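Long-range contacts in serine hydrolase CCSP0084 (Cycloclasticus sp. P1, PDB 4I3F), which probably hydrolyses esters and carbon-carbon bonds of meta-cleavage products from aromatic breakdown, as a serine hydrolase of the alpha/beta hydrolase fold: residues A[106-111]-A[139-144]; A[46-51]-A[119-124]; A[80-85]-A[100-105]; A[131-136]-A[229-234]. All coordinates share one frame; numbering follows the deposited sequence.

Interaction 1: residues A[106-111]-A[139-144]. With NA (sodium ion), chain D.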
loop_
_atom_site.group_PDB
_atom_site.type_symbol
_atom_site.label_atom_id
_atom_site.label_comp_id
_atom_site.label_asym_id
_atom_site.label_seq_id
_atom_site.Cartn_x
_atom_site.Cartn_y
_atom_site.Cartn_z
ATOM N N GLN A 106 8.831 8.885 -6.649
ATOM C CA GLN A 106 8.811 7.681 -7.478
ATOM C C GLN A 106 7.518 7.571 -8.291
ATOM O O GLN A 106 7.548 7.243 -9.483
ATOM C CB GLN A 106 8.986 6.423 -6.618
ATOM C CG GLN A 106 8.897 5.123 -7.441
ATOM C CD GLN A 106 8.851 3.876 -6.584
ATOM O OE1 GLN A 106 8.503 3.932 -5.402
ATOM N NE2 GLN A 106 9.192 2.736 -7.176
ATOM N N GLN A 107 6.380 7.848 -7.664
ATOM C CA GLN A 107 5.114 7.684 -8.370
ATOM C C GLN A 107 4.912 8.764 -9.415
ATOM O O GLN A 107 4.349 8.501 -10.481
ATOM C CB GLN A 107 3.931 7.645 -7.389
ATOM C CG GLN A 107 4.047 6.566 -6.310
ATOM C CD GLN A 107 4.565 5.244 -6.849
ATOM O OE1 GLN A 107 4.127 4.773 -7.890
ATOM N NE2 GLN A 107 5.510 4.648 -6.143
ATOM N N ILE A 108 5.368 9.980 -9.120
ATOM C CA ILE A 108 5.322 11.059 -10.100
ATOM C C ILE A 108 6.233 10.729 -11.288
ATOM O O ILE A 108 5.833 10.893 -12.448
ATOM C CB ILE A 108 5.734 12.405 -9.485
ATOM C CG1 ILE A 108 4.774 12.783 -8.356
ATOM C CG2 ILE A 108 5.763 13.499 -10.549
ATOM C CD1 ILE A 108 3.334 12.893 -8.811
ATOM N N ASP A 109 7.443 10.253 -10.993
ATOM C CA ASP A 109 8.383 9.851 -12.038
ATOM C C ASP A 109 7.836 8.691 -12.871
ATOM O O ASP A 109 8.108 8.607 -14.071
ATOM C CB ASP A 109 9.733 9.456 -11.437
ATOM C CG ASP A 109 10.500 10.639 -10.883
ATOM O OD1 ASP A 109 10.170 11.795 -11.239
ATOM O OD2 ASP A 109 11.442 10.407 -10.089
ATOM N N LEU A 110 7.076 7.801 -12.239
ATOM C CA LEU A 110 6.442 6.689 -12.958
ATOM C C LEU A 110 5.353 7.198 -13.908
ATOM O O LEU A 110 5.322 6.827 -15.081
ATOM C CB LEU A 110 5.851 5.681 -11.968
ATOM C CG LEU A 110 5.071 4.485 -12.524
ATOM C CD1 LEU A 110 5.930 3.660 -13.472
ATOM C CD2 LEU A 110 4.531 3.600 -11.402
ATOM N N LEU A 111 4.454 8.038 -13.399
ATOM C CA LEU A 111 3.394 8.598 -14.234
ATOM C C LEU A 111 3.967 9.416 -15.393
ATOM O O LEU A 111 3.454 9.360 -16.515
ATOM C CB LEU A 111 2.426 9.442 -13.394
ATOM C CG LEU A 111 1.627 8.706 -12.324
ATOM C CD1 LEU A 111 0.770 9.685 -11.523
ATOM C CD2 LEU A 111 0.751 7.620 -12.938
ATOM N N PRO A 139 -1.728 17.278 -6.231
ATOM C CA PRO A 139 -3.155 16.957 -6.354
ATOM C C PRO A 139 -3.642 16.867 -7.803
ATOM O O PRO A 139 -4.580 16.111 -8.074
ATOM C CB PRO A 139 -3.840 18.130 -5.637
ATOM C CG PRO A 139 -2.841 19.246 -5.668
ATOM C CD PRO A 139 -1.510 18.566 -5.547
ATOM N N GLU A 140 -3.009 17.601 -8.717
ATOM C CA GLU A 140 -3.464 17.648 -10.103
ATOM C C GLU A 140 -3.223 16.339 -10.866
ATOM O O GLU A 140 -3.737 16.160 -11.975
ATOM C CB GLU A 140 -2.791 18.811 -10.846
ATOM C CG GLU A 140 -1.274 18.637 -11.099
ATOM C CD GLU A 140 -0.399 18.722 -9.839
ATOM O OE1 GLU A 140 -0.889 19.100 -8.760
ATOM O OE2 GLU A 140 0.801 18.414 -9.939
ATOM N N ARG A 141 -2.445 15.432 -10.286
ATOM C CA ARG A 141 -2.098 14.201 -10.984
ATOM C C ARG A 141 -3.050 13.068 -10.635
ATOM O O ARG A 141 -2.889 11.949 -11.129
ATOM C CB ARG A 141 -0.673 13.757 -10.643
ATOM C CG ARG A 141 0.415 14.769 -10.995
ATOM C CD ARG A 141 0.359 15.205 -12.453
ATOM N NE ARG A 141 0.700 14.132 -13.387
ATOM C CZ ARG A 141 1.942 13.802 -13.736
ATOM N NH1 ARG A 141 2.978 14.440 -13.212
ATOM N NH2 ARG A 141 2.156 12.813 -14.596
ATOM N N PHE A 142 -4.039 13.345 -9.785
ATOM C CA PHE A 142 -4.901 12.273 -9.272
ATOM C C PHE A 142 -6.382 12.582 -9.366
ATOM O O PHE A 142 -6.799 13.744 -9.270
ATOM C CB PHE A 142 -4.490 11.889 -7.842
ATOM C CG PHE A 142 -3.069 11.443 -7.753
ATOM C CD1 PHE A 142 -2.052 12.346 -7.415
ATOM C CD2 PHE A 142 -2.725 10.146 -8.099
ATOM C CE1 PHE A 142 -0.727 11.935 -7.388
ATOM C CE2 PHE A 142 -1.406 9.738 -8.072
ATOM C CZ PHE A 142 -0.406 10.637 -7.715
ATOM N N LYS A 143 -7.160 11.524 -9.585
ATOM C CA LYS A 143 -8.605 11.627 -9.768
ATOM C C LYS A 143 -9.274 11.135 -8.488
ATOM O O LYS A 143 -9.376 11.884 -7.516
ATOM C CB LYS A 143 -9.041 10.812 -10.997
ATOM C CG LYS A 143 -8.636 11.444 -12.342
ATOM C CD LYS A 143 -8.404 10.400 -13.442
ATOM C CE LYS A 143 -9.689 9.681 -13.850
ATOM N NZ LYS A 143 -10.669 10.617 -14.477
ATOM N N LYS A 144 -9.709 9.878 -8.465
ATOM C CA LYS A 144 -10.267 9.307 -7.235
ATOM C C LYS A 144 -9.251 8.457 -6.499
ATOM O O LYS A 144 -8.349 7.884 -7.116
ATOM C CB LYS A 144 -11.482 8.431 -7.538
ATOM C CG LYS A 144 -12.739 9.172 -7.945
ATOM C CD LYS A 144 -13.829 8.147 -8.225
ATOM C CE LYS A 144 -15.201 8.626 -7.788
ATOM N NZ LYS A 144 -15.887 9.434 -8.834
HETATM NA NA NA D . 2.960 18.489 -9.026
HETATM O O HOH W 1 3.340 16.678 -11.193
HETATM O O HOH W 2 5.154 20.011 -9.660
#
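Arg-141 brings its charged end against Ile-108 and Leu-111 of helix 106-111, yet no hydrogen bond joins the two segments. The contact is apolar on the helix side. Leu-111 CB lies 3.6 Å from Arg-141 NH2, and Ile-108 CG2 lies 4.0 Å from Arg-141 NH1. The bends at chi2 (-54°) and chi3 (-68°) curl the arginine chain back to the helix. Its nitrogens bond past the segments: NE to Glu-117 O, NH2 to Ile-116 O, and NH1 in a salt bridge with Asp-112. These bonds fix the position and rotation of the guanidinium. In the alpha/beta hydrolase fold this is a helix packing against its sheet, here where strand 142-148 begins after a short 3-10 turn. Phe-142 opens that strand, and its buried ring meets the same two helix residues. Leu-111 CD1 meets its ring at CE2, 4.1 Å away, and Ile-108 CD1 sits 4.4 Å from CE1. A sodium ion lies at the outer side. Glu-140 OE2 binds it at 2.4 Å, with His-138 and two waters as further ligands. One of these waters accepts a hydrogen bond from Arg-141 NH1 at 3.0 Å, in the plane of the guanidinium, and so ties the arginine to the metal.

Interaction 2: residues A[46-51]-A[119-124]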
loop_
_atom_site.group_PDB
_atom_site.type_symbol
_atom_site.label_atom_id
_atom_site.label_comp_id
_atom_site.label_asym_id
_atom_site.label_seq_id
_atom_site.Cartn_x
_atom_site.Cartn_y
_atom_site.Cartn_z
ATOM N N SER A 46 -6.709 5.038 -15.938
ATOM C CA SER A 46 -5.749 4.228 -15.191
ATOM C C SER A 46 -5.991 4.203 -13.684
ATOM O O SER A 46 -6.641 5.092 -13.127
ATOM C CB SER A 46 -4.314 4.675 -15.491
ATOM O OG SER A 46 -4.093 6.012 -15.092
ATOM N N ILE A 47 -5.473 3.152 -13.042
ATOM C CA ILE A 47 -5.437 3.045 -11.588
ATOM C C ILE A 47 -4.010 2.678 -11.197
ATOM O O ILE A 47 -3.444 1.720 -11.735
ATOM C CB ILE A 47 -6.372 1.941 -11.055
ATOM C CG1 ILE A 47 -7.802 2.115 -11.562
ATOM C CG2 ILE A 47 -6.357 1.919 -9.530
ATOM C CD1 ILE A 47 -8.705 0.920 -11.221
ATOM N N LEU A 48 -3.428 3.458 -10.288
ATOM C CA LEU A 48 -2.104 3.178 -9.735
ATOM C C LEU A 48 -2.328 2.518 -8.382
ATOM O O LEU A 48 -2.997 3.090 -7.522
ATOM C CB LEU A 48 -1.323 4.485 -9.554
ATOM C CG LEU A 48 0.051 4.401 -8.867
ATOM C CD1 LEU A 48 1.013 3.556 -9.689
ATOM C CD2 LEU A 48 0.638 5.785 -8.630
ATOM N N LEU A 49 -1.789 1.313 -8.195
ATOM C CA LEU A 49 -2.003 0.574 -6.950
ATOM C C LEU A 49 -0.707 0.498 -6.159
ATOM O O LEU A 49 0.315 0.027 -6.673
ATOM C CB LEU A 49 -2.530 -0.843 -7.231
ATOM C CG LEU A 49 -3.915 -0.883 -7.887
ATOM C CD1 LEU A 49 -3.782 -1.132 -9.380
ATOM C CD2 LEU A 49 -4.815 -1.922 -7.243
ATOM N N LEU A 50 -0.754 0.949 -4.910
ATOM C CA LEU A 50 0.448 1.031 -4.075
ATOM C C LEU A 50 0.340 0.073 -2.895
ATOM O O LEU A 50 -0.561 0.198 -2.052
ATOM C CB LEU A 50 0.668 2.474 -3.594
ATOM C CG LEU A 50 0.812 3.540 -4.685
ATOM C CD1 LEU A 50 1.092 4.918 -4.083
ATOM C CD2 LEU A 50 1.917 3.153 -5.659
ATOM N N HIS A 51 1.264 -0.886 -2.840
ATOM C CA HIS A 51 1.238 -1.964 -1.850
ATOM C C HIS A 51 1.654 -1.535 -0.432
ATOM O O HIS A 51 2.054 -0.389 -0.218
ATOM C CB HIS A 51 2.124 -3.106 -2.338
ATOM C CG HIS A 51 3.587 -2.791 -2.320
ATOM N ND1 HIS A 51 4.338 -2.650 -3.469
ATOM C CD2 HIS A 51 4.448 -2.629 -1.288
ATOM C CE1 HIS A 51 5.594 -2.399 -3.140
ATOM N NE2 HIS A 51 5.686 -2.376 -1.826
ATOM N N THR A 119 -4.436 9.948 -12.818
ATOM C CA THR A 119 -4.746 8.546 -12.536
ATOM C C THR A 119 -5.618 8.389 -11.287
ATOM O O THR A 119 -5.556 9.218 -10.372
ATOM C CB THR A 119 -3.442 7.720 -12.376
ATOM O OG1 THR A 119 -3.753 6.324 -12.287
ATOM C CG2 THR A 119 -2.679 8.141 -11.120
ATOM N N HIS A 120 -6.446 7.345 -11.253
ATOM C CA HIS A 120 -7.031 6.911 -9.989
ATOM C C HIS A 120 -5.923 6.253 -9.180
ATOM O O HIS A 120 -4.896 5.860 -9.737
ATOM C CB HIS A 120 -8.156 5.892 -10.204
ATOM C CG HIS A 120 -9.389 6.439 -10.865
ATOM N ND1 HIS A 120 -10.010 7.605 -10.466
ATOM C CD2 HIS A 120 -10.146 5.936 -11.871
ATOM C CE1 HIS A 120 -11.082 7.807 -11.213
ATOM N NE2 HIS A 120 -11.188 6.809 -12.073
ATOM N N ILE A 121 -6.126 6.099 -7.877
ATOM C CA ILE A 121 -5.080 5.538 -7.026
ATOM C C ILE A 121 -5.665 4.714 -5.879
ATOM O O ILE A 121 -6.719 5.055 -5.325
ATOM C CB ILE A 121 -4.109 6.664 -6.529
ATOM C CG1 ILE A 121 -2.955 6.093 -5.698
ATOM C CG2 ILE A 121 -4.877 7.788 -5.804
ATOM C CD1 ILE A 121 -1.814 7.096 -5.478
ATOM N N VAL A 122 -4.998 3.601 -5.572
ATOM C CA VAL A 122 -5.371 2.734 -4.454
ATOM C C VAL A 122 -4.124 2.539 -3.613
ATOM O O VAL A 122 -3.048 2.275 -4.157
ATOM C CB VAL A 122 -5.838 1.346 -4.930
ATOM C CG1 VAL A 122 -6.243 0.471 -3.733
ATOM C CG2 VAL A 122 -7.021 1.469 -5.885
ATOM N N GLY A 123 -4.249 2.674 -2.296
ATOM C CA GLY A 123 -3.097 2.468 -1.435
ATOM C C GLY A 123 -3.375 1.690 -0.167
ATOM O O GLY A 123 -4.321 2.000 0.577
ATOM N N ASN A 124 -2.542 0.680 0.080
ATOM C CA ASN A 124 -2.613 -0.139 1.284
ATOM C C ASN A 124 -1.587 0.319 2.301
ATOM O O ASN A 124 -0.410 0.409 1.983
ATOM C CB ASN A 124 -2.341 -1.611 0.927
ATOM C CG ASN A 124 -2.031 -2.485 2.153
ATOM O OD1 ASN A 124 -2.345 -2.137 3.293
ATOM N ND2 ASN A 124 -1.418 -3.644 1.908
#
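Val-122 packs between Ile-47 and Leu-49 on one face of a parallel strand pair. Its CG2 touches Ile-47 CG2 at 3.7 Å, and its CB lies 4.1 Å from Leu-49 CD2. Val-122 and Leu-49 lie side by side and point the same way. On the other face, Ile-121 CD1 reaches Leu-50 CD1 at 3.9 Å. The anti placement of Ile-121 CG1 to the backbone N (chi1 -177°) carries that branch across Leu-48 O. Between the two faces runs a ladder of five backbone hydrogen bonds, alternating from strand to strand as in a regular parallel sheet. Val-122 N to Leu-48 O is 2.8 Å, and Asn-124 N to Leu-50 O is nearly straight at 173°. The N-terminal end is polar. Ser-46 OG and Thr-119 OG1 are 2.8 Å apart. Thr-119 OG1 gives its proton to His-120 O on a lone pair, and that oxygen also accepts from Leu-48 N. Two donors thus grip one carbonyl. At the far end, Gly-123 begins what is probably the nucleophile elbow of the family. Helix 96-113 lies over Leu-48 and Leu-50, while Trp-63 of helix 59-63 meets Leu-49 and Val-122. Strand 75-79 pairs with 46-50, and strand 142-148 with 119-124, so the contact lies inside the sheet.

Interaction 3: residues A[80-85]-A[100-105]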
loop_
_atom_site.group_PDB
_atom_site.type_symbol
_atom_site.label_atom_id
_atom_site.label_comp_id
_atom_site.label_asym_id
_atom_site.label_seq_id
_atom_site.Cartn_x
_atom_site.Cartn_y
_atom_site.Cartn_z
ATOM N N ASP A 80 6.544 -2.145 -7.699
ATOM C CA ASP A 80 7.240 -2.364 -6.438
ATOM C C ASP A 80 7.678 -0.982 -5.970
ATOM O O ASP A 80 8.309 -0.224 -6.713
ATOM C CB ASP A 80 8.467 -3.270 -6.600
ATOM C CG ASP A 80 8.109 -4.740 -6.808
ATOM O OD1 ASP A 80 6.910 -5.098 -6.775
ATOM O OD2 ASP A 80 9.045 -5.548 -7.001
ATOM N N ILE A 81 7.316 -0.643 -4.741
ATOM C CA ILE A 81 7.630 0.664 -4.187
ATOM C C ILE A 81 9.114 0.669 -3.831
ATOM O O ILE A 81 9.684 -0.375 -3.508
ATOM C CB ILE A 81 6.689 0.956 -2.995
ATOM C CG1 ILE A 81 5.251 1.074 -3.504
ATOM C CG2 ILE A 81 7.064 2.230 -2.264
ATOM C CD1 ILE A 81 4.218 1.148 -2.393
ATOM N N ALA A 82 9.753 1.832 -3.943
ATOM C CA ALA A 82 11.198 1.928 -3.774
ATOM C C ALA A 82 11.640 1.296 -2.459
ATOM O O ALA A 82 11.008 1.501 -1.415
ATOM C CB ALA A 82 11.658 3.383 -3.871
ATOM N N GLY A 83 12.699 0.497 -2.524
ATOM C CA GLY A 83 13.185 -0.207 -1.352
ATOM C C GLY A 83 12.561 -1.578 -1.173
ATOM O O GLY A 83 13.033 -2.373 -0.356
ATOM N N PHE A 84 11.492 -1.860 -1.913
ATOM C CA PHE A 84 10.810 -3.155 -1.806
ATOM C C PHE A 84 10.996 -3.927 -3.095
ATOM O O PHE A 84 11.154 -3.324 -4.156
ATOM C CB PHE A 84 9.304 -2.974 -1.600
ATOM C CG PHE A 84 8.928 -2.403 -0.262
ATOM C CD1 PHE A 84 8.657 -3.244 0.805
ATOM C CD2 PHE A 84 8.823 -1.028 -0.080
ATOM C CE1 PHE A 84 8.295 -2.730 2.046
ATOM C CE2 PHE A 84 8.465 -0.504 1.156
ATOM C CZ PHE A 84 8.208 -1.357 2.221
ATOM N N GLY A 85 10.956 -5.253 -3.005
ATOM C CA GLY A 85 10.983 -6.113 -4.179
ATOM C C GLY A 85 12.111 -5.807 -5.139
ATOM O O GLY A 85 13.265 -5.726 -4.734
ATOM N N ILE A 100 9.480 8.627 2.550
ATOM C CA ILE A 100 8.228 9.175 2.033
ATOM C C ILE A 100 8.496 10.131 0.861
ATOM O O ILE A 100 7.795 10.081 -0.154
ATOM C CB ILE A 100 7.395 9.873 3.135
ATOM C CG1 ILE A 100 6.838 8.832 4.105
ATOM C CG2 ILE A 100 6.242 10.664 2.522
ATOM C CD1 ILE A 100 6.449 9.397 5.477
ATOM N N ASP A 101 9.517 10.977 0.984
ATOM C CA ASP A 101 9.906 11.873 -0.107
ATOM C C ASP A 101 10.233 11.078 -1.373
ATOM O O ASP A 101 9.768 11.406 -2.468
ATOM C CB ASP A 101 11.105 12.733 0.302
ATOM C CG ASP A 101 10.755 13.782 1.353
ATOM O OD1 ASP A 101 9.557 14.105 1.509
ATOM O OD2 ASP A 101 11.690 14.287 2.014
ATOM N N ILE A 102 11.021 10.020 -1.205
ATOM C CA ILE A 102 11.364 9.108 -2.299
ATOM C C ILE A 102 10.137 8.403 -2.899
ATOM O O ILE A 102 10.019 8.292 -4.128
ATOM C CB ILE A 102 12.397 8.050 -1.830
ATOM C CG1 ILE A 102 13.793 8.657 -1.760
ATOM C CG2 ILE A 102 12.392 6.840 -2.756
ATOM C CD1 ILE A 102 14.817 7.797 -1.017
ATOM N N TRP A 103 9.246 7.915 -2.041
ATOM C CA TRP A 103 8.055 7.182 -2.493
ATOM C C TRP A 103 7.105 8.075 -3.292
ATOM O O TRP A 103 6.544 7.647 -4.311
ATOM C CB TRP A 103 7.345 6.544 -1.299
ATOM C CG TRP A 103 8.155 5.433 -0.661
ATOM C CD1 TRP A 103 9.037 4.602 -1.292
ATOM C CD2 TRP A 103 8.169 5.055 0.727
ATOM N NE1 TRP A 103 9.580 3.716 -0.389
ATOM C CE2 TRP A 103 9.072 3.977 0.857
ATOM C CE3 TRP A 103 7.507 5.522 1.871
ATOM C CZ2 TRP A 103 9.327 3.354 2.086
ATOM C CZ3 TRP A 103 7.763 4.905 3.090
ATOM C CH2 TRP A 103 8.669 3.840 3.189
ATOM N N VAL A 104 6.935 9.316 -2.837
ATOM C CA VAL A 104 6.115 10.288 -3.556
ATOM C C VAL A 104 6.730 10.578 -4.928
ATOM O O VAL A 104 6.054 10.448 -5.950
ATOM C CB VAL A 104 5.906 11.584 -2.727
ATOM C CG1 VAL A 104 5.280 12.698 -3.573
ATOM C CG2 VAL A 104 5.030 11.287 -1.503
ATOM N N GLN A 105 8.012 10.941 -4.966
ATOM C CA GLN A 105 8.639 11.282 -6.243
ATOM C C GLN A 105 8.672 10.085 -7.197
ATOM O O GLN A 105 8.544 10.244 -8.414
ATOM C CB GLN A 105 10.048 11.873 -6.052
ATOM C CG GLN A 105 10.617 12.498 -7.321
ATOM C CD GLN A 105 9.769 13.657 -7.831
ATOM O OE1 GLN A 105 9.419 14.560 -7.072
ATOM N NE2 GLN A 105 9.447 13.641 -9.122
#
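Trp-103 makes the one hydrogen bond across this contact. Its indole NE1 donates to Ala-82 O at 2.8 Å, with an N-H...O angle of 160°. The oxygen lies near the indole plane, at the ring edge. The donor is tilted 24° from the carbonyl plane. Ala-82 is the second residue of a type II beta turn from Ile-81 to Phe-84. The turn is closed by Phe-84 N to Ile-81 O, and it holds the Ala-82 carbonyl where the indole can meet it. Gly-83 takes the positive phi of the third position.

The second kind of contact is CH-pi. Ile-81 CG2 stands over one face of the five-membered ring of Trp-103. The methyl is anti to the backbone N, which places it above the indole. The packing here is tight, since Ile-81 CG2 comes within 3.2 Å of Trp-103 CD1.

Apolar contacts complete the set. Ala-82 CB touches both Ile-102 CG2 at 3.7 Å and Trp-103 CD1 at 3.9 Å. Phe-84 CE2 meets Trp-103 CZ2 at 4.1 Å, with that tryptophan carbon near the plane of the phenyl ring. The contact joins the loop after strand 75-79 to helix 96-113 of the alpha/beta hydrolase fold. Ile-81 also touches Met-126, beside the probable nucleophile elbow. Gln-106 OE1, one helical turn on, accepts from Ala-82 N, while Met-217 touches both Phe-84 and Trp-103. The indole is therefore held at an edge by its N-H and on a face by a methyl, which probably limits both its slide and its tilt.

Interaction 4: residues A[131-136]-A[229-234]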
loop_
_atom_site.group_PDB
_atom_site.type_symbol
_atom_site.label_atom_id
_atom_site.label_comp_id
_atom_site.label_asym_id
_atom_site.label_seq_id
_atom_site.Cartn_x
_atom_site.Cartn_y
_atom_site.Cartn_z
ATOM N N THR A 131 -0.071 7.554 -0.763
ATOM C CA THR A 131 -1.202 8.116 -1.505
ATOM C C THR A 131 -1.625 9.454 -0.920
ATOM O O THR A 131 -1.829 10.420 -1.656
ATOM C CB THR A 131 -2.411 7.158 -1.523
ATOM O OG1 THR A 131 -2.052 5.952 -2.214
ATOM C CG2 THR A 131 -3.595 7.804 -2.220
ATOM N N LEU A 132 -1.772 9.517 0.404
ATOM C CA LEU A 132 -2.180 10.767 1.043
ATOM C C LEU A 132 -1.188 11.895 0.771
ATOM O O LEU A 132 -1.589 13.029 0.488
ATOM C CB LEU A 132 -2.362 10.563 2.546
ATOM C CG LEU A 132 -3.659 9.830 2.916
ATOM C CD1 LEU A 132 -3.643 9.484 4.397
ATOM C CD2 LEU A 132 -4.855 10.711 2.621
ATOM N N HIS A 133 0.103 11.592 0.867
ATOM C CA HIS A 133 1.114 12.599 0.559
ATOM C C HIS A 133 1.141 12.979 -0.916
ATOM O O HIS A 133 1.411 14.129 -1.243
ATOM C CB HIS A 133 2.484 12.152 1.067
ATOM C CG HIS A 133 2.588 12.172 2.555
ATOM N ND1 HIS A 133 3.140 13.227 3.247
ATOM C CD2 HIS A 133 2.147 11.296 3.491
ATOM C CE1 HIS A 133 3.069 12.984 4.544
ATOM N NE2 HIS A 133 2.470 11.820 4.719
ATOM N N LEU A 134 0.825 12.032 -1.800
ATOM C CA LEU A 134 0.720 12.341 -3.224
ATOM C C LEU A 134 -0.432 13.309 -3.499
ATOM O O LEU A 134 -0.280 14.252 -4.276
ATOM C CB LEU A 134 0.549 11.065 -4.048
ATOM C CG LEU A 134 1.854 10.352 -4.419
ATOM C CD1 LEU A 134 1.562 8.904 -4.842
ATOM C CD2 LEU A 134 2.572 11.100 -5.533
ATOM N N LEU A 135 -1.582 13.083 -2.864
ATOM C CA LEU A 135 -2.729 13.967 -3.061
ATOM C C LEU A 135 -2.443 15.358 -2.509
ATOM O O LEU A 135 -2.914 16.362 -3.048
ATOM C CB LEU A 135 -3.983 13.394 -2.381
ATOM C CG LEU A 135 -4.402 11.989 -2.811
ATOM C CD1 LEU A 135 -5.618 11.537 -2.022
ATOM C CD2 LEU A 135 -4.697 11.943 -4.294
ATOM N N ASN A 136 -1.661 15.418 -1.436
ATOM C CA ASN A 136 -1.316 16.691 -0.823
ATOM C C ASN A 136 -0.320 17.463 -1.667
ATOM O O ASN A 136 -0.462 18.675 -1.856
ATOM C CB ASN A 136 -0.718 16.456 0.567
ATOM C CG ASN A 136 -0.380 17.752 1.286
ATOM O OD1 ASN A 136 -1.198 18.682 1.361
ATOM N ND2 ASN A 136 0.842 17.834 1.803
ATOM N N PHE A 229 4.254 9.800 8.794
ATOM C CA PHE A 229 3.193 9.741 7.785
ATOM C C PHE A 229 2.038 10.715 8.040
ATOM O O PHE A 229 1.216 10.950 7.158
ATOM C CB PHE A 229 2.618 8.326 7.704
ATOM C CG PHE A 229 3.427 7.384 6.860
ATOM C CD1 PHE A 229 4.250 6.441 7.454
ATOM C CD2 PHE A 229 3.343 7.426 5.469
ATOM C CE1 PHE A 229 4.981 5.562 6.686
ATOM C CE2 PHE A 229 4.085 6.549 4.689
ATOM C CZ PHE A 229 4.897 5.615 5.304
ATOM N N VAL A 230 1.972 11.267 9.247
ATOM C CA VAL A 230 0.804 12.046 9.655
ATOM C C VAL A 230 0.772 13.419 9.002
ATOM O O VAL A 230 1.705 14.199 9.150
ATOM C CB VAL A 230 0.742 12.209 11.189
ATOM C CG1 VAL A 230 -0.441 13.087 11.594
ATOM C CG2 VAL A 230 0.626 10.845 11.851
ATOM N N LEU A 231 -0.302 13.710 8.273
ATOM C CA LEU A 231 -0.479 15.044 7.707
ATOM C C LEU A 231 -1.235 15.885 8.713
ATOM O O LEU A 231 -1.980 15.339 9.540
ATOM C CB LEU A 231 -1.254 14.982 6.396
ATOM C CG LEU A 231 -0.513 14.377 5.203
ATOM C CD1 LEU A 231 -1.480 14.096 4.066
ATOM C CD2 LEU A 231 0.603 15.306 4.746
ATOM N N SER A 232 -1.045 17.198 8.638
ATOM C CA SER A 232 -1.722 18.145 9.529
ATOM C C SER A 232 -3.198 18.237 9.170
ATOM O O SER A 232 -3.606 17.793 8.098
ATOM C CB SER A 232 -1.083 19.526 9.425
ATOM O OG SER A 232 -1.372 20.136 8.182
ATOM N N ASP A 233 -4.010 18.791 10.068
ATOM C CA ASP A 233 -5.433 18.907 9.775
ATOM C C ASP A 233 -5.664 19.771 8.539
ATOM O O ASP A 233 -6.497 19.432 7.693
ATOM C CB ASP A 233 -6.206 19.474 10.970
ATOM C CG ASP A 233 -6.274 18.512 12.136
ATOM O OD1 ASP A 233 -5.889 17.340 11.969
ATOM O OD2 ASP A 233 -6.724 18.931 13.227
ATOM N N ASP A 234 -4.912 20.866 8.424
ATOM C CA ASP A 234 -5.044 21.752 7.270
ATOM C C ASP A 234 -4.750 21.004 5.973
ATOM O O ASP A 234 -5.498 21.128 5.004
ATOM C CB ASP A 234 -4.138 22.983 7.407
ATOM C CG ASP A 234 -4.681 24.003 8.394
ATOM O OD1 ASP A 234 -5.878 23.916 8.747
ATOM O OD2 ASP A 234 -3.915 24.903 8.809
#
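The His-133 ring is gripped in two ways, at its edge by a carbonyl and on one face by Leu-231. NE2 donates to Phe-229 O at 2.9 Å, with an N-H...O angle of 155°. The donor stands well above the plane of that carbonyl, so the bond does not follow a lone pair. Leu-231 lies over the ring face. Its CG sits above the ring, offset toward the rim, and its CD2 comes within 3.4 Å of His-133 CE1. The other branch turns to the helix backbone, where CD1 meets Leu-132 O at 3.7 Å and Leu-132 CB at 3.9 Å. Leu-231 is thus wedged against helix 126-137, which in this alpha/beta hydrolase fold follows strand 119-124 and the probable nucleophile elbow. Segment 229-234 carries the chain from the end region of helix 222-229 into helix 233-237. Ser-232 is the N-cap of the latter helix, and its side chain caps a backbone N there. The outer side is looser. Asn-136 is partly exposed and adds a single contact, ND2 to Leu-231 CD2 at 3.9 Å. The anti setting of its CG to the backbone N (chi1 -178°) extends the amide toward segment 229-234. There ND2 also makes a weak hydrogen bond to Glu-235.

In the fold
All four contacts lie in one alpha/beta hydrolase unit, with centres about 9 to 16 Å apart. Interaction 2 forms part of the central sheet. Interaction 1 is its closest neighbour, because strand 142-148 pairs with strand 119-124. Interactions 1 and 3 share helix 96-113, and Gln-106 bonds from one to the other. Interaction 3 is nested along the chain inside the loop closed by interaction 2. Interaction 4 follows on helix 126-137, whose Leu-134 packs on Phe-142 and Ile-121. Interactions 1 and 4 cross along the chain. Together they join the sheet to helices 96-113 and 126-137 and to segment 229-234. Interaction 2 runs up to the probable nucleophile elbow, and interaction 1 lies by the sodium ion.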